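PDB 3P51: polyketide cyclase / dehydrase and lipid transport from Nitrosospira multiformis, which is of unknown function but probably binds a hydrophobic small molecule or lipid in an internal cavity, like other Bet v 1-like proteins. Local coordinates for residues R22-F27 against R70-S75. Numbering follows the deposited sequence.
Sequences RNFHDF and RRIMYS
Phe24 reaches the strand that begins at Arg71 through ring atoms CD1 and CE1: CD1 of Phe24 lies 4.2 Å from CG2 of Ile72, and CE1 of Phe24 comes to 3.9 Å from CB of Tyr74. Both approaches are slanted to the ring plane, and the side chains do not stack. Ile72 and Tyr74, two residues apart, direct their CB atoms at the loop, as the alternation of a strand requires. Ile72 divides its contacts between its branches. CG2, anti to the backbone N, meets the Phe24 ring, whereas CG1, anti to the carbonyl carbon (chi1 -64°), carries Ile72 CD1 to 4.0 Å from Arg22 O. That oxygen is hydrogen-bonded to the hydroxyl of Tyr65. Tyr74 offers CB to Phe24, while its hydroxyl leads on to hydrogen bonds with Tyr129 of helix 120-139 and Trp110.

The loop is shaped by a type I turn from Asn23 to Asp26, closed by Asp26 N to Asn23 O at 2.9 Å. Within it, an Asx turn brings His25 N to 2.7 Å from Asn23 OD1, the donor lying in the carbonyl plane and the N-H...O angle being 144°. Further out, Leu62 touches both Phe24 and Ile72, and Arg52 makes cation-pi contacts with Phe24 and Tyr74.

The Tyr74-Tyr129 bond places this contact on the sheet face covered by helix 120-139, consistent with a helix-grip fold. The direct interface is dispersive and buried; polar bonds within the loop, with Phe24 O to Arg52 NH1 and His25 NE2 to Arg51 O, probably help to set the loop's shape.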
ATOM      1  N   ARG A  22      13.295  12.783  10.520  1.00 40.46           N
ATOM      2  CA  ARG A  22      12.931  11.413  10.890  1.00 39.38           C
ATOM      3  C   ARG A  22      12.550  11.223  12.361  1.00 40.73           C
ATOM      4  O   ARG A  22      12.068  10.163  12.747  1.00 41.68           O
ATOM      5  CB  ARG A  22      14.055  10.432  10.508  1.00 32.56           C
ATOM      6  CG  ARG A  22      15.271  10.446  11.419  1.00 35.09           C
ATOM      7  CD  ARG A  22      16.350   9.470  10.909  1.00 37.80           C
ATOM      8  NE  ARG A  22      17.591   9.586  11.670  1.00 49.57           N
ATOM      9  CZ  ARG A  22      18.017   8.699  12.567  1.00 52.60           C
ATOM     10  NH1 ARG A  22      17.307   7.602  12.824  1.00 48.69           N
ATOM     11  NH2 ARG A  22      19.168   8.903  13.198  1.00 53.06           N
ATOM     12  N   ASN A  23      12.764  12.249  13.175  1.00 37.39           N
ATOM     13  CA  ASN A  23      12.535  12.132  14.613  1.00 38.99           C
ATOM     14  C   ASN A  23      11.218  12.786  15.032  1.00 38.68           C
ATOM     15  O   ASN A  23      11.070  13.996  14.961  1.00 35.93           O
ATOM     16  CB  ASN A  23      13.716  12.728  15.388  1.00 38.82           C
ATOM     17  CG  ASN A  23      13.650  12.425  16.873  1.00 46.35           C
ATOM     18  OD1 ASN A  23      12.598  12.541  17.493  1.00 46.47           O
ATOM     19  ND2 ASN A  23      14.774  12.010  17.446  1.00 48.12           N
ATOM     20  N   PHE A  24      10.256  11.967  15.449  1.00 36.29           N
ATOM     21  CA  PHE A  24       8.921  12.451  15.817  1.00 34.31           C
ATOM     22  C   PHE A  24       8.988  13.524  16.915  1.00 36.47           C
ATOM     23  O   PHE A  24       8.108  14.370  17.005  1.00 36.82           O
ATOM     24  CB  PHE A  24       8.047  11.255  16.227  1.00 30.21           C
ATOM     25  CG  PHE A  24       6.634  11.599  16.614  1.00 33.12           C
ATOM     26  CD1 PHE A  24       5.670  11.840  15.642  1.00 37.87           C
ATOM     27  CD2 PHE A  24       6.249  11.613  17.951  1.00 33.09           C
ATOM     28  CE1 PHE A  24       4.342  12.134  16.000  1.00 37.27           C
ATOM     29  CE2 PHE A  24       4.924  11.903  18.323  1.00 33.55           C
ATOM     30  CZ  PHE A  24       3.972  12.163  17.340  1.00 31.03           C
ATOM     31  N   HIS A  25      10.046  13.517  17.727  1.00 35.17           N
ATOM     32  CA  HIS A  25      10.169  14.519  18.787  1.00 37.22           C
ATOM     33  C   HIS A  25      11.073  15.708  18.441  1.00 44.22           C
ATOM     34  O   HIS A  25      11.266  16.592  19.276  1.00 43.49           O
ATOM     35  CB  HIS A  25      10.646  13.889  20.095  1.00 35.99           C
ATOM     36  CG  HIS A  25       9.641  12.986  20.739  1.00 37.65           C
ATOM     37  ND1 HIS A  25       9.983  11.777  21.308  1.00 40.07           N
ATOM     38  CD2 HIS A  25       8.307  13.120  20.916  1.00 36.37           C
ATOM     39  CE1 HIS A  25       8.903  11.202  21.801  1.00 37.04           C
ATOM     40  NE2 HIS A  25       7.869  11.996  21.575  1.00 37.50           N
ATOM     41  N   ASP A  26      11.632  15.726  17.229  1.00 41.15           N
ATOM     42  CA  ASP A  26      12.393  16.886  16.759  1.00 36.59           C
ATOM     43  C   ASP A  26      11.685  17.573  15.591  1.00 40.29           C
ATOM     44  O   ASP A  26      11.758  17.109  14.447  1.00 42.07           O
ATOM     45  CB  ASP A  26      13.819  16.487  16.354  1.00 40.23           C
ATOM     46  CG  ASP A  26      14.646  17.678  15.872  1.00 44.76           C
ATOM     47  OD1 ASP A  26      14.181  18.829  16.001  1.00 47.60           O
ATOM     48  OD2 ASP A  26      15.766  17.473  15.372  1.00 45.21           O
ATOM     49  N   PHE A  27      11.006  18.678  15.888  1.00 40.58           N
ATOM     50  CA  PHE A  27      10.278  19.450  14.880  1.00 41.98           C
ATOM     51  C   PHE A  27      10.984  20.789  14.611  1.00 43.63           C
ATOM     52  O   PHE A  27      10.380  21.711  14.072  1.00 39.31           O
ATOM     53  CB  PHE A  27       8.836  19.696  15.343  1.00 39.94           C
ATOM     54  CG  PHE A  27       7.787  19.527  14.260  1.00 39.17           C
ATOM     55  CD1 PHE A  27       8.076  19.788  12.931  1.00 38.28           C
ATOM     56  CD2 PHE A  27       6.494  19.125  14.589  1.00 41.59           C
ATOM     57  CE1 PHE A  27       7.101  19.643  11.941  1.00 35.28           C
ATOM     58  CE2 PHE A  27       5.506  18.983  13.601  1.00 35.86           C
ATOM     59  CZ  PHE A  27       5.819  19.242  12.275  1.00 36.50           C
ATOM     60  N   ARG A  70      10.527   5.468   4.769  1.00 33.56           N
ATOM     61  CA  ARG A  70      10.693   6.868   5.160  1.00 33.35           C
ATOM     62  C   ARG A  70       9.344   7.537   5.333  1.00 35.88           C
ATOM     63  O   ARG A  70       9.036   8.521   4.657  1.00 35.76           O
ATOM     64  CB  ARG A  70      11.505   7.638   4.115  1.00 35.29           C
ATOM     65  CG  ARG A  70      12.892   7.050   3.836  1.00 36.79           C
ATOM     66  CD  ARG A  70      13.740   8.025   3.032  1.00 38.39           C
ATOM     67  NE  ARG A  70      15.105   7.542   2.830  1.00 38.32           N
ATOM     68  CZ  ARG A  70      15.497   6.836   1.774  1.00 38.59           C
ATOM     69  NH1 ARG A  70      14.625   6.531   0.814  1.00 34.21           N
ATOM     70  NH2 ARG A  70      16.758   6.428   1.677  1.00 40.32           N
ATOM     71  N   ARG A  71       8.544   7.005   6.251  1.00 34.61           N
ATOM     72  CA  ARG A  71       7.204   7.518   6.502  1.00 31.26           C
ATOM     73  C   ARG A  71       6.924   7.642   7.993  1.00 34.57           C
ATOM     74  O   ARG A  71       7.315   6.779   8.774  1.00 31.39           O
ATOM     75  CB  ARG A  71       6.154   6.588   5.899  1.00 32.13           C
ATOM     76  CG  ARG A  71       4.739   7.118   6.073  1.00 34.70           C
ATOM     77  CD  ARG A  71       3.696   6.091   5.678  1.00 35.83           C
ATOM     78  NE  ARG A  71       3.959   5.498   4.370  1.00 40.64           N
ATOM     79  CZ  ARG A  71       3.594   6.040   3.216  1.00 40.21           C
ATOM     80  NH1 ARG A  71       2.965   7.197   3.197  1.00 38.60           N
ATOM     81  NH2 ARG A  71       3.857   5.426   2.079  1.00 41.84           N
ATOM     82  N   ILE A  72       6.227   8.710   8.369  1.00 35.26           N
ATOM     83  CA  ILE A  72       5.782   8.922   9.736  1.00 31.49           C
ATOM     84  C   ILE A  72       4.266   9.137   9.697  1.00 34.95           C
ATOM     85  O   ILE A  72       3.792   9.985   8.952  1.00 32.81           O
ATOM     86  CB  ILE A  72       6.421  10.193  10.318  1.00 33.45           C
ATOM     87  CG1 ILE A  72       7.936  10.047  10.427  1.00 39.41           C
ATOM     88  CG2 ILE A  72       5.803  10.537  11.670  1.00 35.83           C
ATOM     89  CD1 ILE A  72       8.617  11.289  10.980  1.00 42.56           C
HETATM   90  N   MSE A  73       3.503   8.378  10.481  1.00 32.64           N
HETATM   91  CA  MSE A  73       2.058   8.586  10.524  1.00 34.00           C
HETATM   92  C   MSE A  73       1.622   8.827  11.950  1.00 31.17           C
HETATM   93  O   MSE A  73       2.112   8.185  12.866  1.00 31.17           O
HETATM   94  CB  MSE A  73       1.288   7.386   9.986  1.00 33.97           C
HETATM   95  CG  MSE A  73       1.560   7.039   8.537  1.00 46.98           C
HETATM   96 SE   MSE A  73       0.441   5.523   7.958  1.00 56.97          SE
HETATM   97  CE  MSE A  73      -1.174   6.045   8.897  1.00 24.32           C
ATOM     98  N   TYR A  74       0.670   9.727  12.136  1.00 33.27           N
ATOM     99  CA  TYR A  74       0.256  10.072  13.484  1.00 33.16           C
ATOM    100  C   TYR A  74      -1.209  10.451  13.525  1.00 34.14           C
ATOM    101  O   TYR A  74      -1.780  10.895  12.521  1.00 33.35           O
ATOM    102  CB  TYR A  74       1.093  11.249  13.990  1.00 35.50           C
ATOM    103  CG  TYR A  74       1.012  12.454  13.079  1.00 38.20           C
ATOM    104  CD1 TYR A  74       0.049  13.440  13.275  1.00 43.05           C
ATOM    105  CD2 TYR A  74       1.890  12.597  12.009  1.00 36.69           C
ATOM    106  CE1 TYR A  74      -0.037  14.543  12.427  1.00 45.17           C
ATOM    107  CE2 TYR A  74       1.815  13.691  11.166  1.00 36.82           C
ATOM    108  CZ  TYR A  74       0.854  14.655  11.376  1.00 41.41           C
ATOM    109  OH  TYR A  74       0.783  15.736  10.530  1.00 44.91           O
ATOM    110  N   SER A  75      -1.814  10.292  14.699  1.00 34.55           N
ATOM    111  CA  SER A  75      -3.144  10.823  14.948  1.00 33.69           C
ATOM    112  C   SER A  75      -2.995  12.179  15.615  1.00 36.49           C
ATOM    113  O   SER A  75      -2.098  12.377  16.434  1.00 35.50           O
ATOM    114  CB  SER A  75      -3.941   9.886  15.860  1.00 37.54           C
ATOM    115  OG  SER A  75      -3.288   9.684  17.107  1.00 37.49           O
TER